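PDB 3ERV: putative C39-like peptidase from Bacillus anthracis, which is of unknown function but probably acts as a papain-like (clan CA) cysteine peptidase that hydrolyses peptide bonds. Local coordinates for residues Ala72-Lys77 and Phe113-Lys118; Val78-Met81 and Val85-Asn88; Val107-Leu112 and Gly217-Ser222; Lys130-Leu135 and Gln211-Met216; Thr162-Asn167 and Val171-Asn176. All coordinates share one frame; numbering follows the deposited sequence.

Contact 1. Residues Ala72-Lys77 and Phe113-Lys118; sequences ANEIKK and FQLAKK
At the C-terminal end of helix 68-74, in what is probably a papain-like peptidase fold, Glu74 and Ile75 pack on the flank of helix 109-119 through Leu115 and Lys118. Ile75 is the first residue to leave helical backbone angles, just before Lys77, whose NZ turns back to bond Ala72 O and Ile75 O. The CA of Ile75 lies 6.1 Å from the CA of Leu115, the closest CA pair of the two segments. Leu115 holds CG anti to its N (chi1 -178°), a torsion that carries its two methyls across the gap and divides them between neighbouring residues. CD1 of Leu115 rests on CB of Glu74 at 3.7 Å, whereas CD2 of Leu115 sits 3.8 Å from CB of Ile75; the latter two side chains meet at roughly a right angle. Val52 and Leu55 of helix 50-61 add to this apolar layer.

Nearer solvent the contact turns polar. The Glu74 carboxylate has partners beyond the two segments: Tyr119 OH binds OE1, and Lys70 pairs with OE2, which would be consistent with a negatively charged Glu74. Across the contact, the extended Glu74 chain crosses that of Lys118 almost perpendicularly, and a long salt bridge of 3.4 Å, weak as a hydrogen bond, joins Lys118 NZ to Glu74 OE2.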
# COMPACT_ATOMS: atom_id res chain seq x y z
N ALA A 72 -11.68 2.89 -5.35
CA ALA A 72 -12.30 1.72 -4.73
C ALA A 72 -13.23 0.99 -5.71
O ALA A 72 -13.35 -0.24 -5.66
CB ALA A 72 -13.06 2.11 -3.50
N ASN A 73 -13.89 1.72 -6.60
CA ASN A 73 -14.72 1.05 -7.56
C ASN A 73 -13.88 0.45 -8.69
O ASN A 73 -14.24 -0.58 -9.25
CB ASN A 73 -15.77 2.00 -8.13
CG ASN A 73 -16.72 1.29 -9.05
OD1 ASN A 73 -16.94 1.72 -10.16
ND2 ASN A 73 -17.27 0.18 -8.60
N GLU A 74 -12.77 1.10 -9.02
CA GLU A 74 -11.96 0.72 -10.18
C GLU A 74 -10.96 -0.40 -9.97
O GLU A 74 -10.56 -1.05 -10.92
CB GLU A 74 -11.27 1.95 -10.79
CG GLU A 74 -12.31 2.87 -11.51
CD GLU A 74 -11.69 4.21 -11.94
OE1 GLU A 74 -10.54 4.50 -11.51
OE2 GLU A 74 -12.36 4.97 -12.69
N ILE A 75 -10.52 -0.60 -8.73
CA ILE A 75 -9.58 -1.64 -8.43
C ILE A 75 -10.17 -2.97 -8.87
O ILE A 75 -11.35 -3.23 -8.67
CB ILE A 75 -9.17 -1.68 -6.93
CG1 ILE A 75 -8.06 -2.71 -6.74
CG2 ILE A 75 -10.32 -2.07 -6.05
CD1 ILE A 75 -6.72 -2.24 -7.10
N LYS A 76 -9.35 -3.80 -9.51
CA LYS A 76 -9.80 -5.13 -9.93
C LYS A 76 -10.16 -5.93 -8.66
O LYS A 76 -9.46 -5.86 -7.63
CB LYS A 76 -8.70 -5.78 -10.74
CG LYS A 76 -8.95 -7.27 -11.14
CD LYS A 76 -7.83 -7.75 -12.08
CE LYS A 76 -8.12 -9.13 -12.72
NZ LYS A 76 -7.17 -9.38 -13.86
N LYS A 77 -11.26 -6.65 -8.72
CA LYS A 77 -11.70 -7.43 -7.57
C LYS A 77 -11.77 -8.92 -7.85
O LYS A 77 -12.06 -9.33 -8.98
CB LYS A 77 -13.10 -6.94 -7.14
CG LYS A 77 -12.99 -5.42 -6.81
CD LYS A 77 -14.07 -4.84 -6.02
CE LYS A 77 -13.77 -3.34 -5.85
NZ LYS A 77 -13.80 -2.66 -7.22
N PHE A 113 -0.78 -1.70 -8.85
CA PHE A 113 0.01 -1.07 -9.92
C PHE A 113 -0.80 -0.85 -11.22
O PHE A 113 -0.71 0.21 -11.85
CB PHE A 113 1.26 -1.91 -10.22
CG PHE A 113 2.11 -1.35 -11.36
CD1 PHE A 113 2.73 -0.10 -11.24
CD2 PHE A 113 2.26 -2.06 -12.54
CE1 PHE A 113 3.52 0.42 -12.24
CE2 PHE A 113 3.05 -1.53 -13.59
CZ PHE A 113 3.68 -0.28 -13.42
N GLN A 114 -1.59 -1.83 -11.61
CA GLN A 114 -2.41 -1.65 -12.79
C GLN A 114 -3.33 -0.45 -12.63
O GLN A 114 -3.58 0.28 -13.58
CB GLN A 114 -3.23 -2.90 -13.11
CG GLN A 114 -2.41 -4.02 -13.64
CD GLN A 114 -1.48 -3.57 -14.78
OE1 GLN A 114 -0.27 -3.77 -14.72
NE2 GLN A 114 -2.05 -2.94 -15.82
N LEU A 115 -3.85 -0.24 -11.41
CA LEU A 115 -4.77 0.85 -11.22
C LEU A 115 -3.98 2.15 -11.34
O LEU A 115 -4.48 3.12 -11.91
CB LEU A 115 -5.49 0.77 -9.85
CG LEU A 115 -6.55 1.83 -9.48
CD1 LEU A 115 -7.54 2.09 -10.64
CD2 LEU A 115 -7.31 1.41 -8.24
N ALA A 116 -2.77 2.17 -10.78
CA ALA A 116 -1.95 3.38 -10.83
C ALA A 116 -1.66 3.79 -12.29
O ALA A 116 -1.65 4.98 -12.64
CB ALA A 116 -0.59 3.18 -10.08
N LYS A 117 -1.39 2.77 -13.11
CA LYS A 117 -1.12 2.97 -14.55
C LYS A 117 -2.30 3.53 -15.34
O LYS A 117 -2.10 4.20 -16.32
CB LYS A 117 -0.72 1.64 -15.19
CG LYS A 117 0.60 1.13 -14.76
CD LYS A 117 1.37 0.71 -16.02
CE LYS A 117 2.28 1.82 -16.47
NZ LYS A 117 2.65 1.62 -17.92
N LYS A 118 -3.53 3.25 -14.91
CA LYS A 118 -4.69 3.82 -15.54
C LYS A 118 -4.54 5.35 -15.53
O LYS A 118 -4.87 6.05 -16.50
CB LYS A 118 -5.98 3.43 -14.80
CG LYS A 118 -7.25 3.87 -15.53
CD LYS A 118 -8.55 3.75 -14.69
CE LYS A 118 -9.74 4.41 -15.41
NZ LYS A 118 -9.96 5.81 -14.91

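Contact 2. Residues Val78-Met81 and Val85-Asn88; sequences VDFM and VRGN
Chi1 of -169° in Phe80, with CG anti to the backbone N, and of -56° in Arg86, with CG anti to the carbonyl carbon, send both side chains the same way from the beta hairpin formed by strands 77-82 and 85-86. Arg86 stays extended from CG to NE and therefore runs beside the phenyl ring, its NH1 3.6 Å from Phe80 CE2. The ring meets the guanidinium at the latter's edge, with the two planes 87° apart, which rules out a parallel stack. Over one guanidinium face lies CE of Met81, delivered there by bends at chi2 and chi3, and Trp164 adds a cation-pi partner from the hairpin 162-173.

A water ties this pair to the backbone: it accepts from Arg86 NH1 at 2.7 Å and donates to Phe80 O at 3.1 Å, while sitting over the centre of the Phe80 ring. Phe80 O is also the acceptor of a nearly straight bond from Gly87 N, 3.1 Å long, whose donor comes from well above the carbonyl plane. Next along, Met81 and Arg86 form an antiparallel non-hydrogen-bonded pair with their CA atoms 4.4 Å apart. Toward Asn88 the backbones remain close, Gly87 CA making a CA-H...O contact of 3.4 Å with Asp79 O, and Val78 places its CG2 methyl 3.7 Å from Asn88 O.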
# COMPACT_ATOMS: atom_id res chain seq x y z
N VAL A 78 -11.54 -9.72 -6.80
CA VAL A 78 -11.81 -11.16 -6.85
C VAL A 78 -12.69 -11.59 -5.69
O VAL A 78 -12.70 -10.98 -4.63
CB VAL A 78 -10.51 -12.00 -6.90
CG1 VAL A 78 -9.71 -11.69 -8.15
CG2 VAL A 78 -9.64 -11.77 -5.64
N ASP A 79 -13.47 -12.64 -5.89
CA ASP A 79 -14.30 -13.14 -4.81
C ASP A 79 -13.45 -13.60 -3.63
O ASP A 79 -12.37 -14.14 -3.84
CB ASP A 79 -15.15 -14.29 -5.29
CG ASP A 79 -16.30 -13.83 -6.11
OD1 ASP A 79 -16.53 -12.60 -6.15
OD2 ASP A 79 -16.98 -14.69 -6.70
N PHE A 80 -13.96 -13.38 -2.41
CA PHE A 80 -13.32 -13.89 -1.19
C PHE A 80 -13.14 -15.44 -1.22
O PHE A 80 -12.06 -15.97 -0.91
CB PHE A 80 -14.14 -13.52 0.04
CG PHE A 80 -13.41 -13.78 1.33
CD1 PHE A 80 -12.44 -12.89 1.78
CD2 PHE A 80 -13.67 -14.93 2.08
CE1 PHE A 80 -11.75 -13.15 2.97
CE2 PHE A 80 -12.98 -15.19 3.26
CZ PHE A 80 -12.03 -14.30 3.72
N MET A 81 -14.19 -16.13 -1.62
CA MET A 81 -14.19 -17.58 -1.73
C MET A 81 -15.15 -17.94 -2.85
O MET A 81 -16.27 -17.42 -2.92
CB MET A 81 -14.72 -18.20 -0.43
CG MET A 81 -14.93 -19.77 -0.54
SD MET A 81 -13.53 -20.63 0.15
CE MET A 81 -13.87 -20.27 1.80
N VAL A 85 -12.33 -22.29 -3.48
CA VAL A 85 -11.02 -21.64 -3.60
C VAL A 85 -11.04 -20.16 -3.07
O VAL A 85 -11.94 -19.40 -3.43
CB VAL A 85 -10.58 -21.64 -5.07
CG1 VAL A 85 -9.15 -21.21 -5.22
CG2 VAL A 85 -10.83 -23.03 -5.72
N ARG A 86 -10.08 -19.78 -2.22
CA ARG A 86 -9.88 -18.38 -1.82
C ARG A 86 -9.29 -17.48 -2.90
O ARG A 86 -8.45 -17.91 -3.72
CB ARG A 86 -8.95 -18.30 -0.62
CG ARG A 86 -9.44 -19.13 0.53
CD ARG A 86 -8.56 -18.93 1.72
NE ARG A 86 -9.17 -19.58 2.88
CZ ARG A 86 -10.06 -19.01 3.67
NH1 ARG A 86 -10.45 -17.76 3.46
NH2 ARG A 86 -10.56 -19.70 4.69
N GLY A 87 -9.71 -16.20 -2.88
CA GLY A 87 -9.19 -15.20 -3.81
C GLY A 87 -7.75 -14.88 -3.52
O GLY A 87 -7.30 -14.92 -2.36
N ASN A 88 -7.02 -14.54 -4.59
CA ASN A 88 -5.62 -14.17 -4.52
C ASN A 88 -5.45 -12.66 -4.57
O ASN A 88 -5.91 -12.01 -5.53
CB ASN A 88 -4.86 -14.79 -5.71
CG ASN A 88 -3.32 -14.81 -5.50
OD1 ASN A 88 -2.70 -13.84 -5.00
ND2 ASN A 88 -2.71 -15.94 -5.89
O HOH W 1 -9.96 -16.17 1.34

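Contact 3. Residues Val107-Leu112 and Gly217-Ser222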
# COMPACT_ATOMS: atom_id res chain seq x y z
N VAL A 107 -5.41 -6.04 -1.24
CA VAL A 107 -4.95 -6.23 -2.60
C VAL A 107 -3.45 -5.99 -2.57
O VAL A 107 -2.96 -5.18 -1.78
CB VAL A 107 -5.65 -5.24 -3.60
CG1 VAL A 107 -5.33 -3.80 -3.21
CG2 VAL A 107 -5.19 -5.51 -5.03
N TYR A 108 -2.71 -6.72 -3.39
CA TYR A 108 -1.26 -6.61 -3.37
C TYR A 108 -0.77 -5.71 -4.51
O TYR A 108 -1.56 -5.08 -5.21
CB TYR A 108 -0.61 -8.01 -3.38
CG TYR A 108 -0.61 -8.70 -2.01
CD1 TYR A 108 -1.09 -8.03 -0.88
CD2 TYR A 108 -0.09 -10.02 -1.84
CE1 TYR A 108 -1.08 -8.63 0.38
CE2 TYR A 108 -0.07 -10.63 -0.57
CZ TYR A 108 -0.57 -9.91 0.55
OH TYR A 108 -0.59 -10.45 1.84
N HIS A 109 0.54 -5.65 -4.71
CA HIS A 109 1.12 -4.68 -5.58
C HIS A 109 0.71 -4.79 -7.08
O HIS A 109 0.58 -3.78 -7.76
CB HIS A 109 2.65 -4.71 -5.44
CG HIS A 109 3.29 -5.91 -6.07
ND1 HIS A 109 3.78 -5.89 -7.36
CD2 HIS A 109 3.47 -7.17 -5.62
CE1 HIS A 109 4.26 -7.09 -7.67
NE2 HIS A 109 4.08 -7.88 -6.63
N GLY A 110 0.49 -6.00 -7.60
CA GLY A 110 0.21 -6.12 -9.06
C GLY A 110 -1.02 -5.32 -9.52
O GLY A 110 -0.94 -4.38 -10.35
N PRO A 111 -2.18 -5.70 -9.01
CA PRO A 111 -3.47 -5.06 -9.33
C PRO A 111 -3.42 -3.60 -8.90
O PRO A 111 -3.93 -2.71 -9.57
CB PRO A 111 -4.48 -5.85 -8.45
CG PRO A 111 -3.74 -7.20 -8.13
CD PRO A 111 -2.31 -6.77 -8.01
N LEU A 112 -2.77 -3.34 -7.77
CA LEU A 112 -2.69 -1.98 -7.33
C LEU A 112 -1.88 -1.14 -8.34
O LEU A 112 -2.25 0.01 -8.63
CB LEU A 112 -2.12 -1.91 -5.92
CG LEU A 112 -2.33 -0.60 -5.16
CD1 LEU A 112 -3.81 -0.12 -5.11
CD2 LEU A 112 -1.73 -0.75 -3.71
N GLY A 217 6.85 -8.76 1.62
CA GLY A 217 7.11 -9.05 0.22
C GLY A 217 7.82 -7.90 -0.49
O GLY A 217 7.91 -7.90 -1.71
N SER A 218 8.30 -6.93 0.28
CA SER A 218 8.92 -5.74 -0.31
C SER A 218 8.03 -5.04 -1.37
O SER A 218 8.53 -4.57 -2.39
CB SER A 218 10.28 -6.11 -0.93
OG SER A 218 11.24 -6.30 0.10
N GLN A 219 6.71 -5.01 -1.14
CA GLN A 219 5.78 -4.51 -2.14
C GLN A 219 5.69 -2.98 -2.10
O GLN A 219 5.46 -2.40 -1.03
CB GLN A 219 4.41 -5.10 -1.94
CG GLN A 219 4.35 -6.60 -1.59
CD GLN A 219 2.91 -7.06 -1.62
OE1 GLN A 219 2.17 -6.64 -2.50
NE2 GLN A 219 2.49 -7.89 -0.66
N ALA A 220 5.87 -2.34 -3.26
CA ALA A 220 5.88 -0.86 -3.30
C ALA A 220 5.57 -0.32 -4.66
O ALA A 220 6.02 -0.85 -5.66
CB ALA A 220 7.19 -0.31 -2.84
N ILE A 221 4.77 0.75 -4.69
CA ILE A 221 4.37 1.40 -5.94
C ILE A 221 4.75 2.89 -5.84
O ILE A 221 4.52 3.54 -4.82
CB ILE A 221 2.84 1.33 -6.18
CG1 ILE A 221 2.31 -0.11 -6.28
CG2 ILE A 221 2.41 2.20 -7.39
CD1 ILE A 221 3.06 -0.91 -7.26
N SER A 222 5.27 3.45 -6.92
CA SER A 222 5.48 4.89 -6.94
C SER A 222 5.27 5.42 -8.36
O SER A 222 4.56 4.80 -9.16
CB SER A 222 6.88 5.26 -6.40
OG SER A 222 7.03 6.68 -6.27
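Gln219 OE1 is the polar atom round which this contact is organised. It accepts the backbone N-H of His109 at 2.9 Å, and the C=O...N angle of 177° puts the donor almost straight off the end of the amide carbonyl, though the bond is bent at the hydrogen. Tyr108 CB, 3.2 Å from Gln219 OE1, and the edge of the imidazole, with His109 CD2 at 3.4 Å from the same oxygen, close round it. Tyr108 occupies the N-cap position, so the bonded N-H belongs to the first residue of helix 109-119, where the helix dipole would probably strengthen the bond.

The other end of the amide is fixed as well. Gln219 NE2 stands 3.4 Å above the centre of the Tyr108 ring, the amide plane turned 81° to it, and donates to Met216 O, which probably fixes which end of the amide is oxygen and which nitrogen. His109 carries its ring between its own N and carbonyl carbon (chi1 74°), lying edge-on to OE1, and its ND1 is bonded to Asp126. Tyr108 OH in turn pairs with Tyr105 and Ser172 O.

Ile221 adds an apolar touch, its CD1 3.8 Å from His109 O. The start of helix 109-119 thus docks on the run into, and the beginning of, strand 220-223, consistent with the packing of helices against the antiparallel sheet in papain-like peptidases.

Contact 4. Residues Lys130-Leu135 and Gln211-Met216; sequences KSIEEL and QAWVQM
Trp213 pushes its indole from helix 206-215 against the start of helix 132-140, and the tight part of the contact is the ring itself. Its CG stands anti to the backbone N (chi1 176°), which extends the indole toward that helix. Leu135 comes from the opposite direction and lays CD2 over one face, 4.0 Å from the centroid of the Trp213 six-membered ring and 28° off its normal, a CH-pi contact displaced toward the rim; Leu135 CD2 is 3.5 Å from Trp213 CZ2. Ile132, crossing the indole at a slant, brings CD1 to 3.6 Å from Trp213 CE3. The turn before the helix closes in too, Lys130 O lying 3.4 Å from Trp213 CH2.

Away from the ring the contact is loose. The Lys130 side chain leads off into solvent, and at the N-cap Ser131 OG donates to Glu133 OE2 at 2.6 Å, a bond that stays within its own segment. On the buried side, Leu135 also touches Val145, Ile147 and Ala220 of the main sheet.

Cohesion here thus comes from shape and dispersion rather than from polar bonds between the two helices. The one polar group of the indole, Trp213 NE1, is satisfied by Gln219 O, so burying the ring need not cost an unmet N-H.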
# COMPACT_ATOMS: atom_id res chain seq x y z
N LYS A 130 12.68 -4.27 -4.96
CA LYS A 130 13.88 -3.46 -4.96
C LYS A 130 14.21 -3.32 -3.51
O LYS A 130 13.45 -3.77 -2.67
CB LYS A 130 13.59 -2.08 -5.53
CG LYS A 130 13.16 -2.08 -7.00
CD LYS A 130 14.32 -2.45 -7.86
CE LYS A 130 14.12 -2.00 -9.28
NZ LYS A 130 13.61 -3.16 -10.05
N SER A 131 15.31 -2.64 -3.20
CA SER A 131 15.75 -2.51 -1.81
C SER A 131 15.15 -1.27 -1.17
O SER A 131 14.81 -0.33 -1.85
CB SER A 131 17.29 -2.43 -1.75
OG SER A 131 17.76 -1.17 -1.26
N ILE A 132 15.08 -1.26 0.16
CA ILE A 132 14.59 -0.08 0.87
C ILE A 132 15.28 1.21 0.38
O ILE A 132 14.67 2.28 0.32
CB ILE A 132 14.71 -0.26 2.42
CG1 ILE A 132 13.81 0.70 3.17
CG2 ILE A 132 16.14 -0.15 2.89
CD1 ILE A 132 12.38 0.57 2.79
N GLU A 133 16.55 1.10 0.00
CA GLU A 133 17.31 2.29 -0.33
C GLU A 133 16.78 2.95 -1.58
O GLU A 133 16.83 4.17 -1.71
CB GLU A 133 18.79 1.95 -0.54
CG GLU A 133 19.59 1.89 0.75
CD GLU A 133 19.21 0.67 1.59
OE1 GLU A 133 19.21 0.80 2.84
OE2 GLU A 133 18.90 -0.40 0.98
N GLU A 134 16.35 2.13 -2.53
CA GLU A 134 15.66 2.59 -3.71
C GLU A 134 14.44 3.44 -3.32
O GLU A 134 14.17 4.47 -3.95
CB GLU A 134 15.14 1.40 -4.51
CG GLU A 134 16.21 0.64 -5.23
CD GLU A 134 16.69 1.44 -6.40
OE1 GLU A 134 17.87 1.89 -6.36
OE2 GLU A 134 15.86 1.66 -7.33
N LEU A 135 13.70 2.98 -2.31
CA LEU A 135 12.49 3.69 -1.90
C LEU A 135 12.85 5.07 -1.34
O LEU A 135 12.20 6.07 -1.66
CB LEU A 135 11.65 2.87 -0.91
CG LEU A 135 10.62 1.87 -1.49
CD1 LEU A 135 11.31 0.81 -2.33
CD2 LEU A 135 9.76 1.22 -0.40
N GLN A 211 11.92 -3.97 8.16
CA GLN A 211 11.89 -5.43 8.29
C GLN A 211 10.47 -5.96 8.08
O GLN A 211 10.27 -6.99 7.41
CB GLN A 211 12.40 -5.85 9.67
CG GLN A 211 13.91 -5.69 9.83
CD GLN A 211 14.36 -5.91 11.27
OE1 GLN A 211 13.59 -5.68 12.23
NE2 GLN A 211 15.61 -6.33 11.43
N ALA A 212 9.51 -5.25 8.65
CA ALA A 212 8.08 -5.52 8.40
C ALA A 212 7.75 -5.45 6.89
O ALA A 212 7.08 -6.33 6.36
CB ALA A 212 7.22 -4.54 9.20
N TRP A 213 8.26 -4.41 6.23
CA TRP A 213 8.05 -4.17 4.77
C TRP A 213 8.62 -5.32 3.95
O TRP A 213 7.93 -5.88 3.07
CB TRP A 213 8.71 -2.85 4.32
CG TRP A 213 8.59 -2.63 2.84
CD1 TRP A 213 7.44 -2.46 2.11
CD2 TRP A 213 9.67 -2.59 1.89
NE1 TRP A 213 7.74 -2.29 0.76
CE2 TRP A 213 9.10 -2.38 0.60
CE3 TRP A 213 11.06 -2.71 2.00
CZ2 TRP A 213 9.87 -2.29 -0.55
CZ3 TRP A 213 11.83 -2.63 0.85
CH2 TRP A 213 11.24 -2.40 -0.41
N VAL A 214 9.87 -5.69 4.24
CA VAL A 214 10.52 -6.83 3.57
C VAL A 214 9.75 -8.14 3.82
O VAL A 214 9.53 -8.95 2.91
CB VAL A 214 12.00 -6.97 4.01
CG1 VAL A 214 12.54 -8.33 3.60
CG2 VAL A 214 12.86 -5.85 3.40
N GLN A 215 9.32 -8.33 5.06
CA GLN A 215 8.50 -9.48 5.45
C GLN A 215 7.19 -9.62 4.69
O GLN A 215 6.81 -10.74 4.37
CB GLN A 215 8.19 -9.47 6.95
CG GLN A 215 7.38 -10.67 7.36
CD GLN A 215 7.22 -10.77 8.85
OE1 GLN A 215 6.72 -9.87 9.52
NE2 GLN A 215 7.66 -11.88 9.39
N MET A 216 6.51 -8.50 4.39
CA MET A 216 5.32 -8.55 3.54
C MET A 216 5.60 -8.62 2.04
O MET A 216 4.66 -8.55 1.25
CB MET A 216 4.36 -7.39 3.83
CG MET A 216 3.65 -7.50 5.18
SD MET A 216 2.54 -8.92 5.33
CE MET A 216 1.34 -8.64 4.01

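Contact 5. Residues Thr162-Asn167 and Val171-Asn176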
# COMPACT_ATOMS: atom_id res chain seq x y z
N THR A 162 -1.32 -16.81 7.83
CA THR A 162 -1.98 -18.00 7.27
C THR A 162 -1.48 -18.19 5.84
O THR A 162 -0.99 -17.25 5.19
CB THR A 162 -3.50 -17.84 7.14
OG1 THR A 162 -4.04 -17.19 8.29
CG2 THR A 162 -4.17 -19.20 6.92
N THR A 163 -1.64 -19.40 5.33
CA THR A 163 -1.42 -19.64 3.92
C THR A 163 -2.78 -19.95 3.31
O THR A 163 -3.53 -20.78 3.81
CB THR A 163 -0.41 -20.77 3.69
OG1 THR A 163 0.69 -20.60 4.58
CG2 THR A 163 0.12 -20.74 2.26
N TRP A 164 -3.12 -19.23 2.24
CA TRP A 164 -4.34 -19.49 1.52
C TRP A 164 -3.94 -20.20 0.27
O TRP A 164 -2.91 -19.87 -0.35
CB TRP A 164 -4.98 -18.17 1.10
CG TRP A 164 -5.73 -17.47 2.19
CD1 TRP A 164 -5.82 -17.83 3.50
CD2 TRP A 164 -6.47 -16.25 2.05
NE1 TRP A 164 -6.57 -16.90 4.19
CE2 TRP A 164 -6.99 -15.93 3.32
CE3 TRP A 164 -6.73 -15.39 0.97
CZ2 TRP A 164 -7.78 -14.80 3.54
CZ3 TRP A 164 -7.51 -14.26 1.19
CH2 TRP A 164 -8.01 -13.97 2.47
N GLU A 165 -4.76 -21.16 -0.11
CA GLU A 165 -4.63 -21.81 -1.42
C GLU A 165 -5.55 -21.12 -2.40
O GLU A 165 -6.74 -21.00 -2.16
CB GLU A 165 -5.01 -23.28 -1.31
CG GLU A 165 -3.82 -24.19 -1.35
CD GLU A 165 -4.24 -25.65 -1.20
OE1 GLU A 165 -3.90 -26.27 -0.14
OE2 GLU A 165 -4.95 -26.14 -2.12
N THR A 166 -5.01 -20.68 -3.52
CA THR A 166 -5.81 -19.93 -4.49
C THR A 166 -5.61 -20.64 -5.83
O THR A 166 -4.79 -21.56 -5.90
CB THR A 166 -5.30 -18.50 -4.62
OG1 THR A 166 -4.11 -18.50 -5.42
CG2 THR A 166 -4.98 -17.91 -3.24
N ASN A 167 -6.32 -20.21 -6.88
CA ASN A 167 -6.11 -20.78 -8.20
C ASN A 167 -4.71 -20.49 -8.75
O ASN A 167 -4.36 -20.91 -9.85
CB ASN A 167 -7.19 -20.31 -9.19
N VAL A 171 -0.53 -18.20 -0.96
CA VAL A 171 -0.14 -16.86 -0.62
C VAL A 171 -0.22 -16.70 0.89
O VAL A 171 -1.14 -17.17 1.53
CB VAL A 171 -0.95 -15.75 -1.40
CG1 VAL A 171 -2.42 -16.10 -1.48
CG2 VAL A 171 -0.81 -14.37 -0.72
N SER A 172 0.79 -16.03 1.44
CA SER A 172 0.80 -15.71 2.85
C SER A 172 0.05 -14.42 3.14
O SER A 172 0.32 -13.38 2.51
CB SER A 172 2.23 -15.61 3.33
OG SER A 172 2.84 -16.89 3.18
N ILE A 173 -0.92 -14.52 4.05
CA ILE A 173 -1.73 -13.41 4.48
C ILE A 173 -1.69 -13.24 6.00
O ILE A 173 -1.40 -14.19 6.74
CB ILE A 173 -3.23 -13.54 3.99
CG1 ILE A 173 -3.99 -14.61 4.77
CG2 ILE A 173 -3.35 -13.71 2.43
CD1 ILE A 173 -4.82 -13.98 5.85
N THR A 174 -1.89 -12.02 6.46
CA THR A 174 -2.08 -11.76 7.85
C THR A 174 -3.17 -10.70 7.96
O THR A 174 -3.13 -9.74 7.20
CB THR A 174 -0.80 -11.23 8.58
OG1 THR A 174 -1.19 -10.73 9.85
CG2 THR A 174 -0.10 -10.09 7.80
N TYR A 175 -4.10 -10.85 8.91
CA TYR A 175 -5.18 -9.88 9.05
C TYR A 175 -4.71 -8.59 9.70
O TYR A 175 -5.50 -7.73 10.04
CB TYR A 175 -6.37 -10.49 9.78
CG TYR A 175 -6.57 -11.96 9.45
CD1 TYR A 175 -7.33 -12.35 8.34
CD2 TYR A 175 -5.99 -12.96 10.25
CE1 TYR A 175 -7.52 -13.71 8.04
CE2 TYR A 175 -6.17 -14.33 9.97
CZ TYR A 175 -6.93 -14.69 8.86
OH TYR A 175 -7.11 -16.04 8.59
N ASN A 176 -3.41 -8.49 9.87
CA ASN A 176 -2.70 -7.29 10.25
C ASN A 176 -2.31 -6.47 8.99
O ASN A 176 -1.71 -5.41 9.11
CB ASN A 176 -1.33 -7.75 10.86
CG ASN A 176 -1.43 -8.15 12.30
OD1 ASN A 176 -1.19 -7.33 13.18
ND2 ASN A 176 -1.78 -9.42 12.56
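Ile173 lies across the indole of Trp164 at about a right angle, and this pair makes the main side-chain contact. With CG1 placed between its backbone N and carbonyl carbon (chi1 73°), Ile173 presents that methylene to one indole face, 3.7 Å from the centroid of the Trp164 five-membered ring and 20° off the normal, a CH-pi contact. The branches spread over the same ring system: CG2 of Ile173 approaches Trp164 CE3 at 4.0 Å, and CD1 of Ile173 approaches Trp164 CZ2 at 3.8 Å. Arg86 and Tyr105 also meet Trp164. That CD1 methyl also lies over one face of the Tyr175 ring, whose OH receives a weak hydrogen bond of 3.3 Å from Thr162 OG1. At the other end, Thr166 and Val171 cross nearly perpendicularly, with Thr166 CG2 3.6 Å from Val171 CG1.

The backbone fixes this register. Thr162 and Ile173 form a hydrogen-bonded pair, its shorter link running 2.8 Å from Thr162 N to Ile173 O; Trp164 and Val171 form another, with Trp164 N 2.9 Å from Val171 O. Thr163 and Ser172, the non-hydrogen-bonded pair between, point to the opposite face. The segments 162-166 and 171-173 run 137° apart, well short of antiparallel: a strongly twisted beta hairpin of strands 162-166 and 169-173, with Trp164, Val171 and Ile173 on the same face as Thr162.

Overall arrangement
Contact 3 is the most central, about 6 Å from the chain centre, and contacts 1 and 4 touch it, each about 12 Å from that centre and on opposite sides of it. Contact 1 shares helix 109-119 with contact 3, Phe113 and Ala116 packing on Ile221; contact 4 joins it by sequence and by the Schellman turn after helix 206-215. Contacts 2 and 5 are outlying hairpins with centres about 10 Å apart, joined through Asn88 and Thr166, and Tyr108 ties contact 5 to contact 3. Chemistry follows place: backbone pairing in both hairpins, a buried amide in contact 3, apolar packing in contact 4, and leucine packing with a solvent-side salt bridge in contact 1.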